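Local atomic coordinates of HpuA (Kingella denitrificans ATCC 33394, PDB entry 5EC6), a protein that probably serves as an outer-membrane lipoprotein receptor that binds haemoglobin, consistent with a role in acquiring haem iron. Residues Thr88-Ser93 against Val100-His105; Met116-Thr121 against Ser135-Ala140; Glu178-Arg183 against Val190-Glu195; Pro17-Val22 against Gln108-Gly113; Phe52-Pro57 against Asn68-Tyr73. One frame throughout, in Å; residues are numbered along the deposited sequence.

Interaction 1: Thr88-Ser93 against Val100-His105; sequences TLIMPS and VLPNSH
Leu89-Pro92 and Val100-His105 run in nearly opposite directions, 153° apart end to end, but they do not pair as strands. Their backbones are closest where the CA atoms of Pro92 and Leu101 lie 5.1 Å apart. At that end a water spans the gap, donating to Ser93 O and accepting from Val100 N, while Pro92 CB presses on Val100 O at 3.1 Å. The direct hydrogen bond across the contact is made instead by a side chain: Ile90 N donates to His105 ND1 at 3.0 Å. The bond is bent, 141° at the hydrogen, and the donor sits 20° out of the ring plane.

Over one face of the same imidazole lies Leu89, whose CD2 stands 3.5 Å from the ring centroid and almost on the ring normal, a CH-pi contact. His105 is thus held by consecutive residues, one at its edge and one over its face. The second ring nitrogen, NE2, is hydrogen-bonded to Thr191 OG1. Here an irregular loop that follows strand 80-81 is laid against the start of strand 104-109, whose sheet neighbours are strands 115-118 and 188-191; Ile117 of the former touches both Leu89 and His105.

Ile90 spreads its branches over Pro102 and Ser104. CG2, anti to the backbone N, rests on Pro102 CG at 3.9 Å, and CD1 reaches Ser104 O at 3.6 Å. Leu101 bends CD1 to within 3.5 Å of Ile90 O, a carbonyl buried by the contact for which the model holds no hydrogen-bonding partner.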
# COMPACT_ATOMS: atom_id res chain seq x y z
N THR A 88 -3.14 2.23 12.83
CA THR A 88 -3.84 2.25 11.54
C THR A 88 -4.72 3.46 11.39
O THR A 88 -4.98 4.18 12.33
CB THR A 88 -4.70 1.00 11.35
OG1 THR A 88 -5.73 0.95 12.34
CG2 THR A 88 -3.91 -0.21 11.44
N LEU A 89 -5.17 3.68 10.16
CA LEU A 89 -6.12 4.73 9.86
C LEU A 89 -7.41 4.49 10.65
O LEU A 89 -7.78 3.36 10.93
CB LEU A 89 -6.44 4.72 8.36
CG LEU A 89 -5.26 5.00 7.44
CD1 LEU A 89 -5.74 4.91 5.99
CD2 LEU A 89 -4.63 6.34 7.71
N ILE A 90 -8.09 5.57 10.96
CA ILE A 90 -9.47 5.51 11.42
C ILE A 90 -10.35 4.86 10.36
O ILE A 90 -10.38 5.28 9.20
CB ILE A 90 -10.02 6.91 11.72
CG1 ILE A 90 -9.14 7.66 12.74
CG2 ILE A 90 -11.47 6.81 12.24
CD1 ILE A 90 -9.39 9.16 12.79
N MET A 91 -11.13 3.87 10.79
CA MET A 91 -12.15 3.25 9.93
C MET A 91 -13.33 4.20 9.65
O MET A 91 -13.75 4.94 10.54
CB MET A 91 -12.70 2.05 10.65
CG MET A 91 -11.64 1.13 11.23
SD MET A 91 -11.24 -0.10 10.00
CE MET A 91 -12.73 -1.07 10.22
N PRO A 92 -13.91 4.15 8.43
CA PRO A 92 -15.16 4.89 8.27
C PRO A 92 -16.27 4.35 9.16
O PRO A 92 -16.27 3.16 9.49
CB PRO A 92 -15.51 4.64 6.79
CG PRO A 92 -14.84 3.38 6.46
CD PRO A 92 -13.55 3.40 7.22
N SER A 93 -17.20 5.22 9.56
CA SER A 93 -18.46 4.79 10.20
C SER A 93 -19.22 3.75 9.37
O SER A 93 -19.31 3.86 8.14
CB SER A 93 -19.37 6.00 10.46
OG SER A 93 -20.71 5.59 10.69
N VAL A 100 -17.26 7.09 4.51
CA VAL A 100 -16.35 8.20 4.28
C VAL A 100 -15.07 7.91 5.07
O VAL A 100 -15.12 7.68 6.28
CB VAL A 100 -16.95 9.54 4.71
CG1 VAL A 100 -15.95 10.66 4.52
CG2 VAL A 100 -18.24 9.86 3.93
N LEU A 101 -13.93 7.97 4.39
CA LEU A 101 -12.65 7.91 5.09
C LEU A 101 -12.33 9.27 5.65
O LEU A 101 -12.30 10.29 4.93
CB LEU A 101 -11.54 7.41 4.14
CG LEU A 101 -10.20 7.11 4.79
CD1 LEU A 101 -10.30 5.92 5.76
CD2 LEU A 101 -9.11 6.86 3.72
N PRO A 102 -12.07 9.35 6.97
CA PRO A 102 -11.66 10.66 7.49
C PRO A 102 -10.34 11.11 6.84
O PRO A 102 -9.55 10.24 6.48
CB PRO A 102 -11.44 10.39 8.97
CG PRO A 102 -12.24 9.16 9.27
CD PRO A 102 -12.17 8.32 8.02
N ASN A 103 -10.14 12.40 6.67
CA ASN A 103 -8.94 12.89 5.99
C ASN A 103 -7.73 13.12 6.88
O ASN A 103 -6.65 13.45 6.38
CB ASN A 103 -9.23 14.14 5.20
CG ASN A 103 -10.29 13.93 4.13
OD1 ASN A 103 -10.46 12.85 3.60
ND2 ASN A 103 -10.96 14.99 3.78
N SER A 104 -7.89 12.96 8.21
CA SER A 104 -6.81 13.16 9.18
C SER A 104 -6.92 12.08 10.23
O SER A 104 -8.05 11.69 10.61
CB SER A 104 -6.94 14.54 9.83
OG SER A 104 -5.85 14.79 10.69
N HIS A 105 -5.77 11.57 10.68
CA HIS A 105 -5.68 10.42 11.58
C HIS A 105 -4.52 10.59 12.54
O HIS A 105 -3.45 11.07 12.17
CB HIS A 105 -5.51 9.09 10.84
CG HIS A 105 -6.32 8.98 9.60
ND1 HIS A 105 -7.39 8.13 9.50
CD2 HIS A 105 -6.18 9.56 8.38
CE1 HIS A 105 -7.91 8.23 8.29
NE2 HIS A 105 -7.20 9.10 7.60
O HOH W 1 -18.72 6.82 6.96

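Interaction 2: Met116-Thr121 against Ser135-Ala140; sequences MIACCT and SMQFGA
Gln137 uses its side-chain amide to continue the pairing with Cys119 where the regular strand 116-118 ends. Its NE2 donates to Cys119 O at 3.2 Å, nearly straight at 170°, in the carbonyl plane and on a lone pair. OE1 turns back to accept from Phe138 N at 3.1 Å and takes a weak bond from Cys119 N, which also donates to Phe138 O. The bend at chi2 (-68°) brings the amide back to the neighbouring chain, and the bonds at both its ends fix its rotation.

Strands 115-118 and 136-142 are antiparallel neighbours, linked through strands 104-109 and 188-191 to strand 174-185 of the beta barrel. Ile117 and Ala140 form a hydrogen-bonded pair with bonds in both directions, and Ala118 faces Gly139 in a non-hydrogen-bonded pair. The backbones close to 4.1 Å between the CA atoms of Ala118 and Gly139, and Gly139 CA makes a CA-H...O contact with Ile117 O at 3.2 Å.

Phe138 sends CE1 to 3.8 Å from Cys119 SG, with the sulfur approaching the ring obliquely. The ring's further neighbours include Ile180 and Leu182 of strand 174-185 and Ala152 of strand 148-154.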
# COMPACT_ATOMS: atom_id res chain seq x y z
N MET A 116 4.06 6.00 14.23
CA MET A 116 3.78 5.11 13.07
C MET A 116 2.34 5.07 12.71
O MET A 116 1.43 5.10 13.52
CB MET A 116 4.29 3.71 13.39
CG MET A 116 4.09 2.68 12.30
SD MET A 116 4.71 1.11 12.89
CE MET A 116 4.23 0.01 11.54
N ILE A 117 2.07 4.95 11.40
CA ILE A 117 0.74 4.58 10.96
C ILE A 117 0.84 3.72 9.68
O ILE A 117 1.84 3.81 8.92
CB ILE A 117 -0.07 5.84 10.66
CG1 ILE A 117 -1.59 5.52 10.62
CG2 ILE A 117 0.43 6.52 9.41
CD1 ILE A 117 -2.51 6.65 10.85
N ALA A 118 -0.18 2.87 9.49
CA ALA A 118 -0.31 2.02 8.32
C ALA A 118 -1.77 1.91 7.93
O ALA A 118 -2.68 2.37 8.65
CB ALA A 118 0.29 0.67 8.58
N CYS A 119 -2.05 1.37 6.75
CA CYS A 119 -3.46 1.23 6.31
C CYS A 119 -4.32 0.40 7.28
O CYS A 119 -3.85 -0.62 7.82
CB CYS A 119 -3.58 0.50 5.00
SG CYS A 119 -5.11 0.88 4.03
N CYS A 120 -5.58 0.81 7.48
CA CYS A 120 -6.53 -0.04 8.19
C CYS A 120 -7.06 -1.12 7.27
O CYS A 120 -8.10 -0.95 6.61
CB CYS A 120 -7.70 0.78 8.76
SG CYS A 120 -8.67 1.73 7.56
N THR A 121 -6.35 -2.23 7.19
CA THR A 121 -6.70 -3.21 6.20
C THR A 121 -7.80 -4.14 6.75
O THR A 121 -8.52 -4.74 5.96
CB THR A 121 -5.45 -3.94 5.63
OG1 THR A 121 -4.84 -4.74 6.66
CG2 THR A 121 -4.44 -2.92 5.06
N SER A 135 -1.85 -8.16 0.17
CA SER A 135 -0.48 -8.51 -0.17
C SER A 135 0.54 -7.36 -0.05
O SER A 135 1.69 -7.48 -0.49
CB SER A 135 -0.38 -9.04 -1.60
OG SER A 135 -1.17 -10.22 -1.76
N MET A 136 0.14 -6.30 0.61
CA MET A 136 0.99 -5.12 0.80
C MET A 136 0.48 -4.32 1.97
O MET A 136 -0.66 -4.50 2.42
CB MET A 136 1.06 -4.27 -0.50
CG MET A 136 -0.26 -3.75 -0.89
SD MET A 136 -0.12 -2.42 -2.12
CE MET A 136 0.62 -1.16 -1.13
N GLN A 137 1.30 -3.35 2.39
CA GLN A 137 0.93 -2.33 3.34
C GLN A 137 1.55 -1.03 2.88
O GLN A 137 2.53 -1.04 2.13
CB GLN A 137 1.47 -2.63 4.75
CG GLN A 137 0.45 -3.11 5.76
CD GLN A 137 -0.59 -2.09 6.18
OE1 GLN A 137 -0.75 -1.06 5.59
NE2 GLN A 137 -1.35 -2.44 7.20
N PHE A 138 0.96 0.08 3.32
CA PHE A 138 1.60 1.39 3.13
C PHE A 138 1.34 2.23 4.35
O PHE A 138 0.39 1.97 5.10
CB PHE A 138 1.19 2.08 1.80
CG PHE A 138 -0.22 2.61 1.77
CD1 PHE A 138 -1.32 1.77 1.59
CD2 PHE A 138 -0.46 3.96 1.91
CE1 PHE A 138 -2.60 2.26 1.52
CE2 PHE A 138 -1.75 4.46 1.91
CZ PHE A 138 -2.82 3.62 1.70
N GLY A 139 2.19 3.23 4.54
CA GLY A 139 2.12 4.03 5.74
C GLY A 139 3.30 4.94 5.86
O GLY A 139 3.90 5.37 4.86
N ALA A 140 3.59 5.32 7.12
CA ALA A 140 4.68 6.26 7.40
C ALA A 140 5.20 6.01 8.78
O ALA A 140 4.43 5.66 9.70
CB ALA A 140 4.21 7.69 7.31

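Interaction 3: Glu178-Arg183 against Val190-Glu195; sequences EVIGLR and VTSSYE
Tyr194 and Glu178 cross at about a right angle, carboxylate and ring planes 89° apart, at one end of the beta hairpin formed by strands 174-185 and 188-191. The phenol OH donates to Glu178 OE2 at 2.6 Å, meeting the oxygen on its anti side, 22° out of the carboxylate plane. With CG anti to the backbone N and the chain extended beyond it, Glu178 carries its carboxylate out to the rim of the ring, where OE2 lies in the ring plane. Tyr194 OH is also hydrogen-bonded to Ala130 N, which steadies the hydroxyl from a second direction.

In the conformer given, one of two, Ile180 likewise stands across Tyr194, its CD1 lying 3.9 Å from CD2 of the ring and oblique to it.

Regular pairing is confined to the turn end of the hairpin. Arg183 and Val190 make a hydrogen-bonded pair, Leu182 and Thr191 a non-hydrogen-bonded one, and the side chains of Leu182 and Thr191 cross obliquely, CD1 to CG2 at 4.0 Å. Arg183 CB packs on Val190 CG2, but the guanidinium leads away to Leu296 O, Asp233 O and other partners.

Regular strand pairing ends at Thr191, but Ser192 keeps two bonds to Gly181. Its N donates to Gly181 O, and its OG, turned back between N and the carbonyl carbon (chi1 58°), accepts a straight bond from Gly181 N at 2.9 Å. A water then donates to Ser193 O at 2.6 Å and lies 2.8 Å from Ser192 OG.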
# COMPACT_ATOMS: atom_id res chain seq x y z
N GLU A 178 -7.87 1.42 -7.55
CA GLU A 178 -8.57 2.34 -6.66
C GLU A 178 -7.62 2.47 -5.48
O GLU A 178 -7.36 1.48 -4.81
CB GLU A 178 -9.91 1.71 -6.25
CG GLU A 178 -10.81 2.59 -5.39
CD GLU A 178 -12.26 2.11 -5.42
OE1 GLU A 178 -12.73 1.53 -6.45
OE2 GLU A 178 -12.96 2.27 -4.36
N VAL A 179 -7.13 3.69 -5.22
CA VAL A 179 -5.98 3.87 -4.33
C VAL A 179 -6.27 4.95 -3.26
O VAL A 179 -7.14 5.82 -3.44
CB VAL A 179 -4.66 4.22 -5.08
CG1 VAL A 179 -4.38 3.20 -6.18
CG2 VAL A 179 -4.62 5.61 -5.65
N ILE A 180 -5.42 4.94 -2.26
CA ILE A 180 -5.38 6.00 -1.26
C ILE A 180 -3.95 6.50 -1.13
O ILE A 180 -3.00 5.72 -1.13
CB ILE A 180 -5.86 5.48 0.10
CG1 ILE A 180 -7.33 5.01 0.04
CG2 ILE A 180 -5.68 6.54 1.19
CD1 ILE A 180 -7.64 4.03 1.12
N GLY A 181 -3.82 7.83 -1.06
CA GLY A 181 -2.56 8.51 -0.77
C GLY A 181 -2.49 8.98 0.66
O GLY A 181 -3.54 9.30 1.26
N LEU A 182 -1.28 8.96 1.18
CA LEU A 182 -0.99 9.31 2.57
C LEU A 182 0.18 10.28 2.60
O LEU A 182 1.24 10.06 2.00
CB LEU A 182 -0.65 8.05 3.36
CG LEU A 182 -0.00 8.30 4.74
CD1 LEU A 182 -1.16 8.68 5.63
CD2 LEU A 182 0.73 7.07 5.28
N ARG A 183 -0.01 11.37 3.37
CA ARG A 183 1.07 12.27 3.72
C ARG A 183 1.08 12.42 5.27
O ARG A 183 0.17 11.95 5.96
CB ARG A 183 0.88 13.64 3.05
CG ARG A 183 0.96 13.66 1.47
CD ARG A 183 0.70 15.06 0.96
NE ARG A 183 1.27 15.40 -0.36
CZ ARG A 183 0.70 16.20 -1.25
NH1 ARG A 183 -0.56 16.73 -1.08
NH2 ARG A 183 1.31 16.36 -2.41
N VAL A 190 -2.50 12.30 6.98
CA VAL A 190 -3.56 12.89 6.20
C VAL A 190 -3.72 12.06 4.92
O VAL A 190 -2.74 11.58 4.35
CB VAL A 190 -3.32 14.38 5.90
CG1 VAL A 190 -3.42 15.18 7.20
CG2 VAL A 190 -1.99 14.67 5.24
N THR A 191 -4.96 11.87 4.54
CA THR A 191 -5.31 10.96 3.44
C THR A 191 -6.11 11.62 2.35
O THR A 191 -6.86 12.61 2.55
CB THR A 191 -5.99 9.69 3.96
OG1 THR A 191 -7.08 10.03 4.86
CG2 THR A 191 -4.99 8.81 4.66
N SER A 192 -5.97 11.07 1.14
CA SER A 192 -6.71 11.54 -0.02
C SER A 192 -8.21 11.26 0.11
O SER A 192 -8.63 10.37 0.84
CB SER A 192 -6.15 10.87 -1.28
OG SER A 192 -6.21 9.47 -1.17
N SER A 193 -9.01 12.05 -0.61
CA SER A 193 -10.47 12.00 -0.42
C SER A 193 -11.04 10.69 -0.85
O SER A 193 -10.73 10.18 -1.96
CB SER A 193 -11.17 13.12 -1.16
OG SER A 193 -10.72 14.37 -0.67
N TYR A 194 -11.91 10.12 -0.04
CA TYR A 194 -12.48 8.84 -0.35
C TYR A 194 -13.82 8.72 0.31
O TYR A 194 -13.89 8.71 1.55
CB TYR A 194 -11.58 7.71 0.13
CG TYR A 194 -11.77 6.35 -0.44
CD1 TYR A 194 -12.38 6.13 -1.70
CD2 TYR A 194 -11.28 5.24 0.23
CE1 TYR A 194 -12.48 4.87 -2.22
CE2 TYR A 194 -11.40 3.97 -0.27
CZ TYR A 194 -12.00 3.77 -1.51
OH TYR A 194 -12.07 2.47 -1.96
N GLU A 195 -14.85 8.55 -0.52
CA GLU A 195 -16.23 8.33 -0.05
C GLU A 195 -16.89 7.39 -0.99
O GLU A 195 -16.86 7.59 -2.23
CB GLU A 195 -17.02 9.64 -0.00
CG GLU A 195 -18.50 9.42 0.35
CD GLU A 195 -19.29 10.71 0.50
OE1 GLU A 195 -18.72 11.83 0.45
OE2 GLU A 195 -20.52 10.57 0.74
O HOH W 2 -8.53 8.86 -2.53

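Interaction 4: Pro17-Val22 against Gln108-Gly113; sequences PVLRAV and QPLDSG
The extended side chain of Gln108 passes Leu19 to reach Pro17 O, where the N-terminal arm of the chain lies along the end of strand 104-109. Leu19 and Leu110 form a single backbone bridge: Leu19 N donates to Pro109 O and Leu19 O accepts from Asp111 N, just as the second chain enters the type I beta turn Leu110-Gly113.

Gln108 is fully stretched, with chi1 at -175° and chi2 at 174°, and this carries its amide to the backbone of the arm. NE2 donates to Pro17 O at 2.9 Å in a nearly straight bond. The acceptor lies in the amide plane, whereas the donor stands above the carbonyl plane. Leu19 CB rests against the amide carbon, 3.6 Å from Gln108 CD, and Leu19 also lies beside Leu110, the two side chains pointing the same way with Leu19 CB to Leu110 CD2 at 3.8 Å. Val18 places CG1 against the Leu110-Asp111 peptide, 3.5 Å from Asp111 N, and its CG2 touches Pro109 CG more loosely.

Asp111 holds its carboxylate between its own backbone N and carbonyl carbon (chi1 56°), and from there the group reaches the arm. OD1 is hydrogen-bonded to the hydroxyl of Tyr81, a residue that also touches Leu19, Ala21 and Leu110. OD2 accepts from Ala21 N at 2.9 Å, the donor arriving from above the carboxylate plane, with Ala21 CB beside it at 3.4 Å.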
# COMPACT_ATOMS: atom_id res chain seq x y z
N PRO A 17 -2.06 3.97 23.31
CA PRO A 17 -0.90 3.40 23.97
C PRO A 17 0.39 3.54 23.16
O PRO A 17 0.35 3.68 21.94
CB PRO A 17 -1.26 1.94 24.13
CG PRO A 17 -2.37 1.68 23.20
CD PRO A 17 -3.08 2.97 23.00
N VAL A 18 1.52 3.47 23.86
CA VAL A 18 2.82 3.60 23.25
C VAL A 18 3.16 2.23 22.71
O VAL A 18 3.06 1.23 23.41
CB VAL A 18 3.89 4.10 24.25
CG1 VAL A 18 5.29 4.02 23.66
CG2 VAL A 18 3.56 5.53 24.65
N LEU A 19 3.59 2.17 21.43
CA LEU A 19 3.91 0.89 20.85
C LEU A 19 5.37 0.51 21.09
O LEU A 19 6.29 1.25 20.72
CB LEU A 19 3.62 0.94 19.34
CG LEU A 19 3.79 -0.37 18.57
CD1 LEU A 19 2.80 -1.43 19.00
CD2 LEU A 19 3.71 -0.12 17.07
N ARG A 20 5.58 -0.64 21.70
CA ARG A 20 6.91 -1.17 21.90
C ARG A 20 7.43 -2.00 20.74
O ARG A 20 6.70 -2.83 20.16
CB ARG A 20 6.99 -1.99 23.20
CG ARG A 20 6.74 -1.12 24.45
CD ARG A 20 6.83 -1.93 25.76
NE ARG A 20 6.10 -3.20 25.67
CZ ARG A 20 4.77 -3.35 25.74
NH1 ARG A 20 3.95 -2.32 25.95
NH2 ARG A 20 4.25 -4.56 25.61
N ALA A 21 8.71 -1.85 20.48
CA ALA A 21 9.37 -2.61 19.43
C ALA A 21 9.34 -4.09 19.69
O ALA A 21 9.40 -4.56 20.85
CB ALA A 21 10.78 -2.16 19.26
N VAL A 22 9.29 -4.85 18.60
CA VAL A 22 9.41 -6.31 18.69
C VAL A 22 10.85 -6.75 18.84
O VAL A 22 11.72 -6.36 18.06
CB VAL A 22 8.75 -6.97 17.45
CG1 VAL A 22 8.86 -8.49 17.50
CG2 VAL A 22 7.30 -6.55 17.35
N GLN A 108 0.33 6.45 15.91
CA GLN A 108 0.61 5.84 17.21
C GLN A 108 1.97 6.22 17.69
O GLN A 108 2.97 6.04 16.98
CB GLN A 108 0.46 4.34 17.16
CG GLN A 108 0.62 3.69 18.56
CD GLN A 108 0.35 2.21 18.62
OE1 GLN A 108 0.33 1.50 17.61
NE2 GLN A 108 0.15 1.69 19.84
N PRO A 109 2.09 6.72 18.96
CA PRO A 109 3.45 6.92 19.47
C PRO A 109 4.22 5.65 19.73
O PRO A 109 3.64 4.64 20.08
CB PRO A 109 3.21 7.66 20.81
CG PRO A 109 1.90 7.19 21.22
CD PRO A 109 1.07 6.99 19.97
N LEU A 110 5.53 5.71 19.55
CA LEU A 110 6.43 4.57 19.67
C LEU A 110 7.35 4.70 20.88
O LEU A 110 7.67 5.80 21.31
CB LEU A 110 7.33 4.43 18.44
CG LEU A 110 6.56 4.42 17.10
CD1 LEU A 110 7.55 4.35 15.95
CD2 LEU A 110 5.56 3.26 17.06
N ASP A 111 7.84 3.57 21.34
CA ASP A 111 8.87 3.54 22.40
C ASP A 111 10.04 4.51 22.20
O ASP A 111 10.50 5.10 23.18
CB ASP A 111 9.36 2.12 22.67
CG ASP A 111 9.89 1.40 21.44
OD1 ASP A 111 9.91 1.98 20.33
OD2 ASP A 111 10.31 0.24 21.61
N SER A 112 10.49 4.69 20.96
CA SER A 112 11.60 5.57 20.55
C SER A 112 11.31 7.08 20.60
O SER A 112 12.24 7.91 20.43
CB SER A 112 11.98 5.24 19.10
OG SER A 112 10.83 5.56 18.31
N GLY A 113 10.03 7.42 20.71
CA GLY A 113 9.53 8.76 20.54
C GLY A 113 9.12 9.11 19.14
O GLY A 113 8.68 10.24 18.84

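Interaction 5: Phe52-Pro57 against Asn68-Tyr73; sequences FTITKP and NQEILY
Glu70 stretches across Ile54 toward Lys56. Its CB lies 4.0 Å from Ile54 CD1. CG is anti to the carbonyl carbon (chi1 -63°) and the chain runs on extended, nearly perpendicular to the side chain of Ile54, so that CD passes 3.7 Å from Ile54 CD1. At the tip OE1 stays near that methyl, at 3.6 Å, and takes a hydrogen bond from a water that in turn accepts from Lys56 NZ. OE2 meets Lys56 NZ directly at 3.3 Å, a salt bridge whose hydrogen bond is weak, the lysine coming from the opposite direction. A second water donates to both OE2 and Ile54 O, tying the carboxylate to the opposing backbone. The charged pair is therefore held partly through solvent.

Beneath these side chains the two strands form an antiparallel beta hairpin, strands 48-57 and 65-74, the middle pair of a four-stranded sheet. Phe52 with Glu70 and Ile54 with Asn68 are hydrogen-bonded pairs, each with bonds in both directions; Thr53 and Gln69 between them are a non-hydrogen-bonded pair facing the other side. The short segments are strongly twisted, their directions 121° apart.

Further along the face that carries Glu70, Leu72 lies crosswise to Phe52. Its CD1 sits over the ring, 4.0 Å from the centroid and 27° off the normal, in a CH-pi contact. Ile29 and Ala31 of strand 29-31 also touch this ring, and Tyr80 meets it with its own ring plane roughly perpendicular.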
# COMPACT_ATOMS: atom_id res chain seq x y z
N PHE A 52 8.73 -12.85 8.83
CA PHE A 52 9.21 -13.62 9.98
C PHE A 52 8.30 -14.83 10.19
O PHE A 52 7.15 -14.86 9.77
CB PHE A 52 9.17 -12.75 11.25
CG PHE A 52 10.26 -11.74 11.31
CD1 PHE A 52 10.07 -10.50 10.70
CD2 PHE A 52 11.47 -12.04 11.87
CE1 PHE A 52 11.05 -9.57 10.73
CE2 PHE A 52 12.50 -11.12 11.87
CZ PHE A 52 12.28 -9.89 11.31
N THR A 53 8.87 -15.82 10.87
CA THR A 53 8.08 -16.93 11.42
C THR A 53 8.12 -16.78 12.92
O THR A 53 9.19 -16.71 13.51
CB THR A 53 8.70 -18.25 10.96
OG1 THR A 53 8.66 -18.32 9.53
CG2 THR A 53 7.91 -19.46 11.49
N ILE A 54 6.94 -16.64 13.52
CA ILE A 54 6.82 -16.24 14.89
C ILE A 54 6.04 -17.31 15.67
O ILE A 54 4.92 -17.68 15.28
CB ILE A 54 6.18 -14.87 15.01
CG1 ILE A 54 7.13 -13.86 14.34
CG2 ILE A 54 5.92 -14.50 16.45
CD1 ILE A 54 6.74 -12.44 14.49
N THR A 55 6.64 -17.73 16.77
CA THR A 55 6.04 -18.74 17.67
C THR A 55 5.63 -18.07 18.95
O THR A 55 6.39 -17.29 19.56
CB THR A 55 7.02 -19.89 17.87
OG1 THR A 55 7.35 -20.50 16.61
CG2 THR A 55 6.41 -20.99 18.75
N LYS A 56 4.38 -18.35 19.38
CA LYS A 56 3.79 -17.72 20.55
C LYS A 56 3.03 -18.78 21.34
O LYS A 56 2.51 -19.69 20.76
CB LYS A 56 2.74 -16.66 20.19
CG LYS A 56 3.19 -15.63 19.19
CD LYS A 56 2.10 -14.59 18.93
CE LYS A 56 2.71 -13.30 18.42
NZ LYS A 56 1.70 -12.53 17.64
N PRO A 57 2.94 -18.62 22.66
CA PRO A 57 2.16 -19.62 23.43
C PRO A 57 0.66 -19.46 23.15
O PRO A 57 0.17 -18.34 22.99
CB PRO A 57 2.44 -19.25 24.88
CG PRO A 57 2.89 -17.86 24.85
CD PRO A 57 3.59 -17.65 23.54
N ASN A 68 3.24 -19.01 13.26
CA ASN A 68 2.60 -18.40 12.10
C ASN A 68 3.60 -17.49 11.39
O ASN A 68 4.46 -16.96 12.03
CB ASN A 68 1.39 -17.59 12.54
CG ASN A 68 0.23 -18.49 12.91
OD1 ASN A 68 -0.33 -19.16 12.04
ND2 ASN A 68 -0.04 -18.64 14.21
N GLN A 69 3.37 -17.30 10.11
CA GLN A 69 4.07 -16.28 9.30
C GLN A 69 3.52 -14.91 9.58
O GLN A 69 2.28 -14.72 9.67
CB GLN A 69 3.93 -16.61 7.83
CG GLN A 69 4.66 -17.86 7.44
CD GLN A 69 4.55 -18.15 5.94
OE1 GLN A 69 3.51 -17.85 5.28
NE2 GLN A 69 5.61 -18.67 5.38
N GLU A 70 4.42 -13.92 9.74
CA GLU A 70 4.01 -12.56 9.99
C GLU A 70 4.91 -11.64 9.16
O GLU A 70 5.99 -12.05 8.72
CB GLU A 70 4.10 -12.16 11.45
CG GLU A 70 3.17 -12.99 12.33
CD GLU A 70 3.07 -12.52 13.76
OE1 GLU A 70 3.33 -11.35 14.06
OE2 GLU A 70 2.66 -13.37 14.61
N ILE A 71 4.45 -10.41 8.97
CA ILE A 71 5.29 -9.32 8.45
C ILE A 71 5.42 -8.26 9.52
O ILE A 71 4.41 -7.86 10.09
CB ILE A 71 4.64 -8.64 7.23
CG1 ILE A 71 4.38 -9.61 6.07
CG2 ILE A 71 5.51 -7.43 6.80
CD1 ILE A 71 5.60 -10.02 5.30
N LEU A 72 6.65 -7.83 9.79
CA LEU A 72 6.93 -6.72 10.68
C LEU A 72 7.47 -5.56 9.84
O LEU A 72 8.06 -5.79 8.79
CB LEU A 72 7.96 -7.10 11.74
CG LEU A 72 7.64 -8.31 12.61
CD1 LEU A 72 8.80 -8.64 13.57
CD2 LEU A 72 6.35 -8.03 13.34
N TYR A 73 7.26 -4.35 10.34
CA TYR A 73 7.82 -3.14 9.76
C TYR A 73 9.14 -2.86 10.47
O TYR A 73 9.15 -2.68 11.68
CB TYR A 73 6.83 -1.96 9.89
CG TYR A 73 7.47 -0.66 9.47
CD1 TYR A 73 7.75 -0.39 8.16
CD2 TYR A 73 7.87 0.24 10.42
CE1 TYR A 73 8.39 0.79 7.79
CE2 TYR A 73 8.51 1.41 10.07
CZ TYR A 73 8.77 1.68 8.76
OH TYR A 73 9.42 2.86 8.43
O HOH W 3 7.44 -19.94 8.00
O HOH W 4 2.69 -15.75 15.23
O HOH W 5 3.75 -10.78 16.69

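Overall arrangement
Interactions 1, 2 and 3 cluster where antiparallel strands join the beta barrel at strand 174-185, their centres 10 to 13 Å apart. Strand 104-109 lies between strands 115-118 and 188-191 and so connects all three; Leu89 N pairs with Ala118 O, His105 with Thr191, and Gly139 packs on Leu182. Interaction 4 takes the other end of strand 104-109, about 21 Å from interaction 1 centre to centre. Interaction 5 belongs to the separate four-stranded sheet, about 29 Å centre to centre from interaction 3. Interactions 5 and 1, in that order, fall between the two segments of interaction 4; interactions 2 and 3 follow. Met116 on Tyr73 joins the small sheet to strand 115-118, and Val22 on Leu72 joins it to the N-terminal arm.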